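Local coordinates for protein NADPH-dependent aldehyde reductase YqhD (Escherichia coli, PDB 4QGS) that reduces a broad range of short-chain aldehydes to alcohols with NADPH, using one catalytic zinc ion per subunit, at residues V199-V204 and G289-Q294. Numbering follows the deposited sequence.
With ZN (zinc ion), chain B.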
loop_
_atom_site.group_PDB
_atom_site.type_symbol
_atom_site.label_atom_id
_atom_site.label_comp_id
_atom_site.label_asym_id
_atom_site.label_seq_id
_atom_site.Cartn_x
_atom_site.Cartn_y
_atom_site.Cartn_z
ATOM N N VAL A 199 -7.179 -6.892 8.895
ATOM C CA VAL A 199 -6.266 -8.000 8.569
ATOM C C VAL A 199 -6.612 -8.548 7.188
ATOM O O VAL A 199 -5.733 -8.731 6.327
ATOM C CB VAL A 199 -6.331 -9.131 9.617
ATOM C CG1 VAL A 199 -5.522 -10.344 9.151
ATOM C CG2 VAL A 199 -5.797 -8.636 10.948
ATOM N N ALA A 200 -7.900 -8.793 6.965
ATOM C CA ALA A 200 -8.335 -9.288 5.654
ATOM C C ALA A 200 -8.034 -8.288 4.545
ATOM O O ALA A 200 -7.522 -8.666 3.474
ATOM C CB ALA A 200 -9.826 -9.626 5.673
ATOM N N ASN A 201 -8.347 -7.011 4.778
ATOM C CA ASN A 201 -8.054 -5.993 3.765
ATOM C C ASN A 201 -6.567 -5.946 3.411
ATOM O O ASN A 201 -6.202 -5.763 2.242
ATOM C CB ASN A 201 -8.481 -4.602 4.217
ATOM C CG ASN A 201 -9.987 -4.417 4.211
ATOM O OD1 ASN A 201 -10.729 -5.226 3.646
ATOM N ND2 ASN A 201 -10.446 -3.335 4.840
ATOM N N GLY A 202 -5.716 -6.069 4.423
ATOM C CA GLY A 202 -4.275 -6.049 4.196
ATOM C C GLY A 202 -3.829 -7.204 3.328
ATOM O O GLY A 202 -2.967 -7.040 2.444
ATOM N N VAL A 203 -4.391 -8.380 3.581
ATOM C CA VAL A 203 -4.056 -9.555 2.787
ATOM C C VAL A 203 -4.494 -9.361 1.331
ATOM O O VAL A 203 -3.733 -9.622 0.401
ATOM C CB VAL A 203 -4.685 -10.829 3.381
ATOM C CG1 VAL A 203 -4.577 -11.991 2.393
ATOM C CG2 VAL A 203 -3.991 -11.168 4.689
ATOM N N VAL A 204 -5.717 -8.884 1.128
ATOM C CA VAL A 204 -6.206 -8.651 -0.226
ATOM C C VAL A 204 -5.375 -7.592 -0.953
ATOM O O VAL A 204 -4.995 -7.773 -2.117
ATOM C CB VAL A 204 -7.684 -8.227 -0.211
ATOM C CG1 VAL A 204 -8.116 -7.775 -1.611
ATOM C CG2 VAL A 204 -8.545 -9.388 0.247
ATOM N N GLY A 289 -17.305 5.186 -0.743
ATOM C CA GLY A 289 -16.698 4.987 0.574
ATOM C C GLY A 289 -16.276 3.570 0.937
ATOM O O GLY A 289 -15.992 3.281 2.102
ATOM N N LEU A 290 -16.221 2.678 -0.048
ATOM C CA LEU A 290 -15.797 1.311 0.200
ATOM C C LEU A 290 -14.325 1.283 0.622
ATOM O O LEU A 290 -13.564 2.142 0.206
ATOM C CB LEU A 290 -15.988 0.442 -1.049
ATOM C CG LEU A 290 -17.402 0.305 -1.639
ATOM C CD1 LEU A 290 -17.403 -0.783 -2.709
ATOM C CD2 LEU A 290 -18.448 0.008 -0.593
ATOM N N ASP A 291 -13.947 0.324 1.472
ATOM C CA ASP A 291 -12.534 0.137 1.824
ATOM C C ASP A 291 -11.713 -0.067 0.562
ATOM O O ASP A 291 -12.191 -0.697 -0.381
ATOM C CB ASP A 291 -12.316 -1.080 2.741
ATOM C CG ASP A 291 -12.952 -0.925 4.105
ATOM O OD1 ASP A 291 -13.360 0.200 4.456
ATOM O OD2 ASP A 291 -13.020 -1.939 4.834
ATOM N N HIS A 292 -10.475 0.434 0.555
ATOM C CA HIS A 292 -9.554 0.211 -0.574
ATOM C C HIS A 292 -9.576 -1.237 -1.054
ATOM O O HIS A 292 -9.823 -1.509 -2.241
ATOM C CB HIS A 292 -8.132 0.617 -0.169
ATOM C CG HIS A 292 -7.089 0.383 -1.230
ATOM N ND1 HIS A 292 -7.203 0.871 -2.511
ATOM C CD2 HIS A 292 -5.903 -0.272 -1.173
ATOM C CE1 HIS A 292 -6.130 0.518 -3.209
ATOM N NE2 HIS A 292 -5.329 -0.175 -2.419
ATOM N N ALA A 293 -9.353 -2.170 -0.140
ATOM C CA ALA A 293 -9.239 -3.576 -0.520
ATOM C C ALA A 293 -10.547 -4.159 -1.038
ATOM O O ALA A 293 -10.530 -5.050 -1.888
ATOM C CB ALA A 293 -8.736 -4.405 0.655
ATOM N N GLN A 294 -11.680 -3.671 -0.522
ATOM C CA GLN A 294 -12.978 -4.125 -1.028
ATOM C C GLN A 294 -13.125 -3.757 -2.497
ATOM O O GLN A 294 -13.611 -4.558 -3.300
ATOM C CB GLN A 294 -14.133 -3.517 -0.207
ATOM C CG GLN A 294 -14.159 -3.994 1.226
ATOM C CD GLN A 294 -15.131 -3.195 2.096
ATOM O OE1 GLN A 294 -15.526 -2.076 1.750
ATOM N NE2 GLN A 294 -15.502 -3.764 3.242
HETATM ZN ZN ZN B . -3.383 -0.849 -2.821
HETATM O O HOH W 1 -13.282 -5.312 4.191
HETATM O O HOH W 2 -2.702 1.109 -3.125
HETATM O O HOH W 3 -2.584 -0.207 -0.929
#
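A293 presses its methyl group against N201 where helix 196-211 meets the first turn of helix 292-306, and this is the tight part of the contact. The two CA atoms are 5.1 Å apart, and A293 CB lies 3.3 Å from N201 O and 3.6 Å from N201 CB, distances close to van der Waals contact. V204, one turn further along, closes the same patch: its CG1, anti to the backbone N (chi1 171°), comes to 3.7 Å from A293 O. Both A293 and V204 are buried.

The contact sits in the helical C-terminal region of the iron-containing alcohol dehydrogenase fold, which holds the metal, and here the two helices supply ligands to one zinc ion: H292, through NE2 at 2.1 Å, from one, and D205 and H209 from the other, with H278 and two waters completing the site. A293 follows H292 in the chain, and its side chain lies about 5 Å from that of D205, which places the packing next to the metal site.

Toward the amide end of N201 the contact turns polar and water-mediated, among residues (N201, D291, Q294) that are only partly buried. ND2 donates to D291 OD2 over 2.9 Å; OD2 lies close to the amide plane of N201, while ND2 meets it from above the carboxylate plane (44° out of it), the two planes being 81° apart. The stronger partner of D291 is R197, in a salt bridge through OD1, so both carboxylate oxygens are engaged. Water 1 bridges N201 OD1 (2.6 Å) and Q294 NE2, reaching D291 OD2 only weakly, while Q294 OE1 accepts a bond from D291 N. A leucine in place of N201 would probably leave D291 OD2 without its amide donor and water 1 without the acceptor that links it to helix 196-211.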